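PDB 5LKB: glutathione S-transferase omega-like 2 from Saccharomyces cerevisiae, which is a glutathione-dependent thiol transferase that reduces dehydroascorbate and dimethylarsinic acid and reacts with glutathionyl-(hydro)quinones. Local coordinates for residues D209-N212 and S213-D217; I219-G222 and V223-G227; D298-Y301 and V302-K306; W322-N325 and L326-Y330. One frame throughout, in Å; residues are numbered along the deposited sequence.

In the fold
All four interactions are local packing about one helical turn apart, following one another along the all-helical C-terminal part of the chain. Interaction 1 lies within helix 205-220; interaction 2 spans the end of that helix and helix 222-227. The centres of interactions 1 and 2 are about 13 Å apart, and the two touch through V215, Y216 and D217. Interaction 3, at the end of helix 285-304, packs against interaction 2, centres about 11 Å apart, where F305 meets Y224 and V223. Interactions 1 and 2 touch the glutathione-binding R15, and 2 and 3 come within about 6 and 8 Å, side chain to side chain, of the nucleophile C46. Interaction 4, in helix 317-329, is centred about 20 to 23 Å from the others.

Interaction 1 (D209-N212 and S213-D217); sequences DDFN and SWVYD
V215 N bonds to F211 O at 3.0 Å, nearly straight at the hydrogen (167°), as one of the i to i+4 bonds of an alpha-helix that runs without a break through 209-212 and 213-217. Y216 N repeats the pattern with N212 O at 2.8 Å, and S213 N does so with D209 O, while a weak second share of the S213 N-H goes to D210 O. On this backbone F211 is the centre of the side-chain packing. Its CG stands opposite the backbone N (chi1 -174°), which swings the ring across V215, whose CG2 lies over one face as a CH-pi contact 3.9 Å from the ring centroid. The indole of W214 comes to the same phenyl ring from another direction. Its CG is wedged between backbone N and carbonyl carbon (chi1 59°), and the flat system is thereby turned back over the preceding turn, with F211 O above one of its faces. W214 CD1 comes within 3.1 Å of D210 O, and at the far end W214 CZ2 meets F211 CD1 at 3.6 Å; the two rings are steeply inclined but form neither a stack nor an edge-to-face pair. The polar ends are paired with other parts of the chain: D209 forms a salt bridge with R179, and N212 ND2 donates to E285 OE1. Helix 205-220 packs against two long neighbours, W214 and F211 resting on I252 of helix 232-264, and F211 and N212 on A286 of helix 285-304, while Y216 reaches R15, a glutathione-binding residue.

Interaction 2 (I219-G222 and V223-G227); sequences INNG and VYKTG
G222 O is gripped twice by T226: T226 N donates at 3.0 Å and T226 OG1 at 2.9 Å, from opposite faces of the carbonyl plane. The hydroxyl is thus satisfied on its own helix. Further backbone bonds carry the chain from helix 205-220 into helix 222-227: V223 N to I219 O at 3.1 Å, and K225 N to N221 O at 2.9 Å, with a weak addition from Y224 N to the same oxygen. A water provides the longer polar link, accepting from N221 ND2 at 3.1 Å and from K225 NZ at 2.8 Å. The ammonium group also donates to D217 O, and the N221 OD1 end of the amide is taken by R15 NE. The K225 chain, bent at chi3 (-71°), crosses the N221 amide at about a right angle, with CG and CD each 3.7 Å from ND2. A leucine in place of K225 would keep some of this apolar cover but would probably leave D217 O without the ammonium donor, the water with one donor fewer and the N221 amide less firmly held. Separately, N220 O lies in the plane of the Y224 ring at its edge, 3.4 Å from CD2. The Y224 hydroxyl bonds to Y346 OH, and its ring makes a cation-pi contact with R15; as R15 binds glutathione, the junction probably helps to position that site. It is buried against helix 232-264, touched by T226, and helix 285-304, touched by I219, V223 and Y224, with P47 of helix 47-58 also on Y224.

Interaction 3 (D298-Y301 and V302-K306); sequences DPVY and VQHFK
D298 O accepts a short hydrogen bond of 2.7 Å from a water, and that water in turn accepts from Q303 N at 3.0 Å. The bridge spans five residues where the helix opens into a wider pi-type turn, kinked at P299. Further on, H304 N bonds directly to V300 O at 2.9 Å, whereas F305 N makes only a weak bond to Y301 O. The helix then gives way to a loop at F305 and to K306, which has left-handed backbone angles (phi 61°). The side chains run in pairs, each pair lying side by side and pointing the same way. Y301 and F305 are the aromatic pair: their planes are 9° apart, but the rings have slid so far past each other, centroids 5.4 Å apart, that they hardly overlap, and the contact is made by Y301 CD1 against F305 CD2 at 3.4 Å. CG of both residues is anti to its carbonyl carbon, which sends both rings off the same side of the helix. V300 CG1 meets H304 CB at 3.8 Å. Beside V302 CG2 lies the carboxylate of D298, committed to I312 N and, in a salt bridge, to R313, while Y301 OH bonds to Y346 OH and H304 NE2 to H350 ND1. Q303 O accepts a hydrogen bond from Q303 NE2 of the second subunit, which places the helix end at the dimer interface. With the side chain of Y301 about 8 Å from that of the nucleophile C46, and F305 edge-to-face with Y224, this aromatic cluster is consistent with a wall of the hydrophobic substrate site that glutathione transferases form beside bound glutathione.

Interaction 4 (W322-N325 and L326-Y330); sequences WVRN and LYWNY
N325 OD1 accepts from N329 ND2 at 2.8 Å, an almost straight bond (168°) between amides one helical turn apart. The oxygen lies close to the plane of the N329 amide, although the two amide planes are inclined at 64°; with N325 CG anti to the backbone N (chi1 180°), its amide extends toward this partner. Its other end, ND2, donates to a water at 3.0 Å that is also held by Y330 OH at 2.6 Å, and the Y330 ring presents its edge to N325 O, with CD1 3.6 Å away. An alanine at N325 would probably leave N329 ND2 without its acceptor and the water without one of its holders, letting the Y330 side chain move more freely. The apolar pair sits next to this, L326 CD1 lying over one face of the W322 indole, 3.9 Å from the centroid of its six-membered ring, as a CH-pi contact. Backbone bonds such as W328 N to R324 O, at 2.9 Å, keep these turns in register. In the next shell W322 NE1 is fixed by D287 of helix 285-304, R324 NE bonds H320 O one turn back, and R324 NH1 and W328 NE1 reach P369 O and R368 O. Side chains paired at i, i+4 spacing and an Asn-Asn amide bond finish helix 317-329 within the all-helical C-terminal domain of the glutathione transferase fold.

Interaction 1 (D209-N212 and S213-D217)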
loop_
_atom_site.group_PDB
_atom_site.type_symbol
_atom_site.label_atom_id
_atom_site.label_comp_id
_atom_site.label_asym_id
_atom_site.label_seq_id
_atom_site.Cartn_x
_atom_site.Cartn_y
_atom_site.Cartn_z
ATOM N N ASP A 209 -4.991 11.640 29.670
ATOM C CA ASP A 209 -4.761 12.877 28.948
ATOM C C ASP A 209 -3.367 12.918 28.315
ATOM O O ASP A 209 -3.202 13.434 27.202
ATOM C CB ASP A 209 -4.935 14.082 29.868
ATOM C CG ASP A 209 -6.372 14.382 30.144
ATOM O OD1 ASP A 209 -7.273 13.966 29.388
ATOM O OD2 ASP A 209 -6.652 15.012 31.203
ATOM N N ASP A 210 -2.346 12.433 29.032
ATOM C CA ASP A 210 -0.981 12.504 28.513
ATOM C C ASP A 210 -0.817 11.558 27.328
ATOM O O ASP A 210 -0.202 11.935 26.336
ATOM C CB ASP A 210 0.016 12.144 29.611
ATOM C CG ASP A 210 0.116 13.215 30.704
ATOM O OD1 ASP A 210 -0.389 14.348 30.505
ATOM O OD2 ASP A 210 0.750 12.887 31.739
ATOM N N PHE A 211 -1.354 10.335 27.425
ATOM C CA PHE A 211 -1.326 9.404 26.283
ATOM C C PHE A 211 -2.078 10.013 25.103
ATOM O O PHE A 211 -1.568 10.038 23.964
ATOM C CB PHE A 211 -1.970 8.096 26.741
ATOM C CG PHE A 211 -1.906 6.964 25.751
ATOM C CD1 PHE A 211 -0.784 6.175 25.683
ATOM C CD2 PHE A 211 -3.036 6.620 25.009
ATOM C CE1 PHE A 211 -0.727 5.093 24.782
ATOM C CE2 PHE A 211 -3.014 5.550 24.120
ATOM C CZ PHE A 211 -1.871 4.772 24.003
ATOM N N ASN A 212 -3.303 10.464 25.334
ATOM C CA ASN A 212 -4.129 11.082 24.296
ATOM C C ASN A 212 -3.398 12.192 23.567
ATOM O O ASN A 212 -3.553 12.356 22.359
ATOM C CB ASN A 212 -5.413 11.707 24.885
ATOM C CG ASN A 212 -6.537 10.720 25.157
ATOM O OD1 ASN A 212 -6.459 9.498 24.914
ATOM N ND2 ASN A 212 -7.606 11.268 25.775
ATOM N N SER A 213 -2.611 13.010 24.286
ATOM C CA SER A 213 -1.967 14.158 23.671
ATOM C C SER A 213 -0.993 13.743 22.558
ATOM O O SER A 213 -1.032 14.325 21.468
ATOM C CB SER A 213 -1.248 15.015 24.736
ATOM O OG SER A 213 -0.729 16.158 24.107
ATOM N N TRP A 214 -0.078 12.820 22.856
ATOM C CA TRP A 214 0.890 12.435 21.808
ATOM C C TRP A 214 0.274 11.482 20.804
ATOM O O TRP A 214 0.712 11.473 19.643
ATOM C CB TRP A 214 2.200 11.874 22.392
ATOM C CG TRP A 214 2.146 10.678 23.256
ATOM C CD1 TRP A 214 2.070 10.658 24.636
ATOM C CD2 TRP A 214 2.225 9.311 22.854
ATOM N NE1 TRP A 214 2.085 9.383 25.092
ATOM C CE2 TRP A 214 2.204 8.524 24.022
ATOM C CE3 TRP A 214 2.342 8.665 21.611
ATOM C CZ2 TRP A 214 2.235 7.119 23.998
ATOM C CZ3 TRP A 214 2.386 7.273 21.592
ATOM C CH2 TRP A 214 2.372 6.511 22.757
ATOM N N VAL A 215 -0.681 10.646 21.205
ATOM C CA VAL A 215 -1.366 9.826 20.209
ATOM C C VAL A 215 -2.119 10.714 19.236
ATOM O O VAL A 215 -2.143 10.454 18.026
ATOM C CB VAL A 215 -2.268 8.776 20.893
ATOM C CG1 VAL A 215 -3.228 8.125 19.884
ATOM C CG2 VAL A 215 -1.426 7.770 21.570
ATOM N N TYR A 216 -2.708 11.816 19.710
ATOM C CA TYR A 216 -3.366 12.727 18.780
ATOM C C TYR A 216 -2.404 13.260 17.724
ATOM O O TYR A 216 -2.672 13.185 16.513
ATOM C CB TYR A 216 -4.060 13.876 19.521
ATOM C CG TYR A 216 -4.541 14.914 18.544
ATOM C CD1 TYR A 216 -5.702 14.740 17.818
ATOM C CD2 TYR A 216 -3.759 16.047 18.230
ATOM C CE1 TYR A 216 -6.110 15.617 16.885
ATOM C CE2 TYR A 216 -4.162 16.962 17.290
ATOM C CZ TYR A 216 -5.335 16.749 16.587
ATOM O OH TYR A 216 -5.763 17.605 15.635
ATOM N N ASP A 217 -1.297 13.851 18.154
ATOM C CA ASP A 217 -0.464 14.556 17.210
ATOM C C ASP A 217 0.219 13.597 16.258
ATOM O O ASP A 217 0.438 13.947 15.095
ATOM C CB ASP A 217 0.603 15.378 17.923
ATOM C CG ASP A 217 0.036 16.686 18.504
ATOM O OD1 ASP A 217 -0.740 17.413 17.826
ATOM O OD2 ASP A 217 0.379 16.961 19.677
#

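Interaction 2 (I219-G222 and V223-G227)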
loop_
_atom_site.group_PDB
_atom_site.type_symbol
_atom_site.label_atom_id
_atom_site.label_comp_id
_atom_site.label_asym_id
_atom_site.label_seq_id
_atom_site.Cartn_x
_atom_site.Cartn_y
_atom_site.Cartn_z
ATOM N N ILE A 219 -0.437 10.034 15.712
ATOM C CA ILE A 219 -1.115 8.849 15.186
ATOM C C ILE A 219 -2.469 9.262 14.645
ATOM O O ILE A 219 -2.744 9.142 13.451
ATOM C CB ILE A 219 -1.176 7.737 16.254
ATOM C CG1 ILE A 219 0.257 7.279 16.601
ATOM C CG2 ILE A 219 -2.038 6.581 15.788
ATOM C CD1 ILE A 219 0.457 6.406 17.760
ATOM N N ASN A 220 -3.360 9.735 15.530
ATOM C CA ASN A 220 -4.705 10.102 15.086
ATOM C C ASN A 220 -4.660 11.118 13.963
ATOM O O ASN A 220 -5.242 10.927 12.881
ATOM C CB ASN A 220 -5.577 10.653 16.228
ATOM C CG ASN A 220 -5.842 9.684 17.329
ATOM O OD1 ASN A 220 -5.993 8.450 17.150
ATOM N ND2 ASN A 220 -6.018 10.238 18.502
ATOM N N ASN A 221 -4.004 12.282 14.221
ATOM C CA ASN A 221 -3.755 13.283 13.204
ATOM C C ASN A 221 -2.462 13.012 12.434
ATOM O O ASN A 221 -2.312 13.530 11.330
ATOM C CB ASN A 221 -3.713 14.704 13.822
ATOM C CG ASN A 221 -4.000 15.757 12.813
ATOM O OD1 ASN A 221 -4.891 15.662 11.949
ATOM N ND2 ASN A 221 -3.244 16.852 12.897
ATOM N N GLY A 222 -1.563 12.198 12.998
ATOM C CA GLY A 222 -0.311 11.925 12.301
ATOM C C GLY A 222 -0.528 11.274 10.945
ATOM O O GLY A 222 0.119 11.641 9.971
ATOM N N VAL A 223 -1.486 10.336 10.872
ATOM C CA VAL A 223 -1.731 9.708 9.558
ATOM C C VAL A 223 -2.258 10.700 8.546
ATOM O O VAL A 223 -1.951 10.600 7.364
ATOM C CB VAL A 223 -2.640 8.482 9.642
ATOM C CG1 VAL A 223 -2.023 7.416 10.538
ATOM C CG2 VAL A 223 -4.078 8.827 10.137
ATOM N N TYR A 224 -3.020 11.740 8.975
ATOM C CA TYR A 224 -3.558 12.741 8.066
ATOM C C TYR A 224 -2.494 13.749 7.630
ATOM O O TYR A 224 -2.430 14.106 6.458
ATOM C CB TYR A 224 -4.695 13.501 8.738
ATOM C CG TYR A 224 -5.991 12.723 8.786
ATOM C CD1 TYR A 224 -6.844 12.726 7.720
ATOM C CD2 TYR A 224 -6.379 12.073 9.918
ATOM C CE1 TYR A 224 -8.058 12.047 7.742
ATOM C CE2 TYR A 224 -7.592 11.336 9.959
ATOM C CZ TYR A 224 -8.455 11.385 8.872
ATOM O OH TYR A 224 -9.699 10.719 8.874
ATOM N N LYS A 225 -1.640 14.184 8.576
ATOM C CA LYS A 225 -0.498 15.028 8.185
ATOM C C LYS A 225 0.423 14.307 7.191
ATOM O O LYS A 225 1.000 14.948 6.300
ATOM C CB LYS A 225 0.243 15.478 9.447
ATOM C CG LYS A 225 -0.584 16.421 10.356
ATOM C CD LYS A 225 0.223 16.946 11.537
ATOM C CE LYS A 225 0.485 15.862 12.516
ATOM N NZ LYS A 225 1.159 16.368 13.751
ATOM N N THR A 226 0.519 12.970 7.318
ATOM C CA THR A 226 1.283 12.163 6.363
ATOM C C THR A 226 0.565 12.076 5.020
ATOM O O THR A 226 1.158 12.377 3.990
ATOM C CB THR A 226 1.517 10.770 6.948
ATOM O OG1 THR A 226 2.226 10.841 8.176
ATOM C CG2 THR A 226 2.298 9.915 5.978
ATOM N N GLY A 227 -0.699 11.645 5.008
ATOM C CA GLY A 227 -1.340 11.339 3.743
ATOM C C GLY A 227 -1.774 12.549 2.962
ATOM O O GLY A 227 -1.875 12.483 1.733
HETATM O O HOH W 1 -1.056 17.569 14.973
#

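Interaction 3 (D298-Y301 and V302-K306)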
loop_
_atom_site.group_PDB
_atom_site.type_symbol
_atom_site.label_atom_id
_atom_site.label_comp_id
_atom_site.label_asym_id
_atom_site.label_seq_id
_atom_site.Cartn_x
_atom_site.Cartn_y
_atom_site.Cartn_z
ATOM N N ASP A 298 -4.613 -0.638 8.500
ATOM C CA ASP A 298 -4.329 -1.575 7.416
ATOM C C ASP A 298 -5.313 -1.443 6.267
ATOM O O ASP A 298 -4.879 -1.527 5.103
ATOM C CB ASP A 298 -4.233 -3.021 7.928
ATOM C CG ASP A 298 -3.052 -3.245 8.848
ATOM O OD1 ASP A 298 -2.238 -2.310 9.008
ATOM O OD2 ASP A 298 -2.890 -4.372 9.376
ATOM N N PRO A 299 -6.609 -1.256 6.496
ATOM C CA PRO A 299 -7.542 -1.130 5.361
ATOM C C PRO A 299 -7.335 0.084 4.476
ATOM O O PRO A 299 -7.691 0.030 3.288
ATOM C CB PRO A 299 -8.917 -1.103 6.062
ATOM C CG PRO A 299 -8.725 -1.894 7.268
ATOM C CD PRO A 299 -7.333 -1.523 7.752
ATOM N N VAL A 300 -6.874 1.217 5.036
ATOM C CA VAL A 300 -6.738 2.487 4.308
ATOM C C VAL A 300 -5.378 3.154 4.490
ATOM O O VAL A 300 -4.743 3.563 3.515
ATOM C CB VAL A 300 -7.854 3.478 4.728
ATOM C CG1 VAL A 300 -7.510 4.882 4.206
ATOM C CG2 VAL A 300 -9.170 2.948 4.183
ATOM N N TYR A 301 -4.939 3.402 5.712
ATOM C CA TYR A 301 -3.851 4.353 5.882
ATOM C C TYR A 301 -2.532 3.864 5.241
ATOM O O TYR A 301 -1.743 4.677 4.760
ATOM C CB TYR A 301 -3.637 4.707 7.332
ATOM C CG TYR A 301 -4.837 5.406 7.967
ATOM C CD1 TYR A 301 -5.658 6.290 7.252
ATOM C CD2 TYR A 301 -5.123 5.180 9.288
ATOM C CE1 TYR A 301 -6.739 6.953 7.883
ATOM C CE2 TYR A 301 -6.165 5.837 9.920
ATOM C CZ TYR A 301 -6.955 6.702 9.200
ATOM O OH TYR A 301 -8.025 7.365 9.783
ATOM N N VAL A 302 -2.278 2.558 5.252
ATOM C CA VAL A 302 -1.075 1.999 4.628
ATOM C C VAL A 302 -0.991 2.368 3.134
ATOM O O VAL A 302 -0.030 3.026 2.702
ATOM C CB VAL A 302 -1.008 0.484 4.840
ATOM C CG1 VAL A 302 0.112 -0.145 3.989
ATOM C CG2 VAL A 302 -0.715 0.169 6.277
ATOM N N GLN A 303 -1.982 1.998 2.340
ATOM C CA GLN A 303 -1.937 2.270 0.909
ATOM C C GLN A 303 -2.236 3.708 0.569
ATOM O O GLN A 303 -1.585 4.309 -0.304
ATOM C CB GLN A 303 -2.898 1.353 0.165
ATOM C CG GLN A 303 -2.835 1.338 -1.329
ATOM C CD GLN A 303 -3.442 2.527 -2.017
ATOM O OE1 GLN A 303 -4.434 3.093 -1.566
ATOM N NE2 GLN A 303 -2.848 2.925 -3.131
ATOM N N HIS A 304 -3.276 4.245 1.168
ATOM C CA HIS A 304 -3.882 5.464 0.716
ATOM C C HIS A 304 -3.154 6.667 1.280
ATOM O O HIS A 304 -2.966 7.686 0.557
ATOM C CB HIS A 304 -5.337 5.504 1.165
ATOM C CG HIS A 304 -6.081 6.724 0.729
ATOM N ND1 HIS A 304 -6.494 6.952 -0.577
ATOM C CD2 HIS A 304 -6.545 7.763 1.473
ATOM C CE1 HIS A 304 -7.133 8.119 -0.611
ATOM N NE2 HIS A 304 -7.153 8.631 0.613
ATOM N N PHE A 305 -2.788 6.631 2.551
ATOM C CA PHE A 305 -2.000 7.699 3.160
ATOM C C PHE A 305 -0.499 7.378 3.184
ATOM O O PHE A 305 0.300 8.133 3.739
ATOM C CB PHE A 305 -2.484 8.017 4.592
ATOM C CG PHE A 305 -3.764 8.849 4.671
ATOM C CD1 PHE A 305 -4.362 9.449 3.536
ATOM C CD2 PHE A 305 -4.352 9.114 5.912
ATOM C CE1 PHE A 305 -5.510 10.284 3.610
ATOM C CE2 PHE A 305 -5.451 9.960 6.003
ATOM C CZ PHE A 305 -6.063 10.522 4.842
ATOM N N LYS A 306 -0.074 6.300 2.538
ATOM C CA LYS A 306 1.334 5.971 2.377
ATOM C C LYS A 306 2.039 5.767 3.696
ATOM O O LYS A 306 3.271 5.924 3.806
ATOM C CB LYS A 306 2.081 6.958 1.449
ATOM C CG LYS A 306 1.385 7.213 0.127
ATOM C CD LYS A 306 2.164 8.262 -0.686
ATOM C CE LYS A 306 1.502 8.442 -2.071
ATOM N NZ LYS A 306 0.008 8.810 -2.192
HETATM O O HOH W 2 -3.955 -0.209 2.910
#

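Interaction 4 (W322-N325 and L326-Y330)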
loop_
_atom_site.group_PDB
_atom_site.type_symbol
_atom_site.label_atom_id
_atom_site.label_comp_id
_atom_site.label_asym_id
_atom_site.label_seq_id
_atom_site.Cartn_x
_atom_site.Cartn_y
_atom_site.Cartn_z
ATOM N N TRP A 322 -4.244 -6.227 20.645
ATOM C CA TRP A 322 -5.118 -5.293 21.325
ATOM C C TRP A 322 -6.302 -4.870 20.446
ATOM O O TRP A 322 -7.442 -4.796 20.918
ATOM C CB TRP A 322 -4.247 -4.121 21.784
ATOM C CG TRP A 322 -4.984 -2.882 22.202
ATOM C CD1 TRP A 322 -5.429 -2.564 23.468
ATOM C CD2 TRP A 322 -5.359 -1.785 21.373
ATOM N NE1 TRP A 322 -6.049 -1.362 23.435
ATOM C CE2 TRP A 322 -6.022 -0.851 22.168
ATOM C CE3 TRP A 322 -5.207 -1.512 20.002
ATOM C CZ2 TRP A 322 -6.521 0.348 21.659
ATOM C CZ3 TRP A 322 -5.674 -0.352 19.496
ATOM C CH2 TRP A 322 -6.348 0.572 20.307
ATOM N N VAL A 323 -6.071 -4.576 19.152
ATOM C CA VAL A 323 -7.154 -4.043 18.345
ATOM C C VAL A 323 -8.118 -5.163 17.968
ATOM O O VAL A 323 -9.324 -4.927 17.844
ATOM C CB VAL A 323 -6.596 -3.268 17.119
ATOM C CG1 VAL A 323 -6.112 -4.219 15.997
ATOM C CG2 VAL A 323 -7.651 -2.398 16.512
ATOM N N ARG A 324 -7.592 -6.377 17.754
ATOM C CA ARG A 324 -8.454 -7.513 17.477
ATOM C C ARG A 324 -9.296 -7.864 18.694
ATOM O O ARG A 324 -10.478 -8.194 18.533
ATOM C CB ARG A 324 -7.638 -8.736 17.034
ATOM C CG ARG A 324 -7.158 -8.560 15.608
ATOM C CD ARG A 324 -6.348 -9.772 15.189
ATOM N NE ARG A 324 -5.130 -9.932 15.970
ATOM C CZ ARG A 324 -4.431 -11.066 16.010
ATOM N NH1 ARG A 324 -4.854 -12.117 15.347
ATOM N NH2 ARG A 324 -3.323 -11.137 16.744
ATOM N N ASN A 325 -8.727 -7.754 19.902
ATOM C CA ASN A 325 -9.528 -8.010 21.103
ATOM C C ASN A 325 -10.697 -7.029 21.177
ATOM O O ASN A 325 -11.843 -7.421 21.450
ATOM C CB ASN A 325 -8.669 -7.901 22.370
ATOM C CG ASN A 325 -9.476 -8.157 23.648
ATOM O OD1 ASN A 325 -10.193 -9.144 23.731
ATOM N ND2 ASN A 325 -9.334 -7.289 24.610
ATOM N N LEU A 326 -10.439 -5.737 20.914
ATOM C CA LEU A 326 -11.512 -4.740 20.954
ATOM C C LEU A 326 -12.546 -5.010 19.875
ATOM O O LEU A 326 -13.759 -5.009 20.135
ATOM C CB LEU A 326 -10.952 -3.328 20.869
ATOM C CG LEU A 326 -10.061 -2.899 22.015
ATOM C CD1 LEU A 326 -9.483 -1.551 21.763
ATOM C CD2 LEU A 326 -10.821 -2.898 23.355
ATOM N N TYR A 327 -12.088 -5.233 18.646
ATOM C CA TYR A 327 -13.041 -5.405 17.564
ATOM C C TYR A 327 -13.909 -6.631 17.780
ATOM O O TYR A 327 -15.124 -6.550 17.646
ATOM C CB TYR A 327 -12.252 -5.549 16.238
ATOM C CG TYR A 327 -13.187 -5.821 15.047
ATOM C CD1 TYR A 327 -13.734 -4.770 14.330
ATOM C CD2 TYR A 327 -13.550 -7.121 14.682
ATOM C CE1 TYR A 327 -14.608 -4.965 13.320
ATOM C CE2 TYR A 327 -14.400 -7.314 13.653
ATOM C CZ TYR A 327 -14.955 -6.249 12.993
ATOM O OH TYR A 327 -15.780 -6.442 11.938
ATOM N N TRP A 328 -13.303 -7.792 18.049
ATOM C CA TRP A 328 -14.087 -9.030 18.058
ATOM C C TRP A 328 -14.867 -9.233 19.328
ATOM O O TRP A 328 -15.902 -9.905 19.306
ATOM C CB TRP A 328 -13.213 -10.245 17.794
ATOM C CG TRP A 328 -12.623 -10.256 16.390
ATOM C CD1 TRP A 328 -11.346 -9.966 16.054
ATOM C CD2 TRP A 328 -13.296 -10.591 15.167
ATOM N NE1 TRP A 328 -11.158 -10.077 14.678
ATOM C CE2 TRP A 328 -12.344 -10.452 14.105
ATOM C CE3 TRP A 328 -14.621 -10.959 14.853
ATOM C CZ2 TRP A 328 -12.680 -10.741 12.780
ATOM C CZ3 TRP A 328 -14.954 -11.220 13.534
ATOM C CH2 TRP A 328 -13.983 -11.111 12.520
ATOM N N ASN A 329 -14.363 -8.699 20.432
ATOM C CA ASN A 329 -14.888 -9.073 21.733
ATOM C C ASN A 329 -15.750 -7.993 22.360
ATOM O O ASN A 329 -16.381 -8.252 23.404
ATOM C CB ASN A 329 -13.790 -9.526 22.705
ATOM C CG ASN A 329 -13.196 -10.844 22.287
ATOM O OD1 ASN A 329 -13.950 -11.719 21.832
ATOM N ND2 ASN A 329 -11.884 -10.990 22.392
ATOM N N TYR A 330 -15.850 -6.807 21.757
ATOM C CA TYR A 330 -16.692 -5.716 22.263
ATOM C C TYR A 330 -17.631 -5.245 21.158
ATOM O O TYR A 330 -17.181 -4.644 20.178
ATOM C CB TYR A 330 -15.831 -4.562 22.738
ATOM C CG TYR A 330 -14.998 -4.873 23.932
ATOM C CD1 TYR A 330 -13.898 -5.682 23.889
ATOM C CD2 TYR A 330 -15.344 -4.319 25.174
ATOM C CE1 TYR A 330 -13.146 -5.965 25.019
ATOM C CE2 TYR A 330 -14.587 -4.588 26.292
ATOM C CZ TYR A 330 -13.518 -5.397 26.234
ATOM O OH TYR A 330 -12.773 -5.670 27.375
HETATM O O HOH W 3 -10.849 -7.470 27.179
#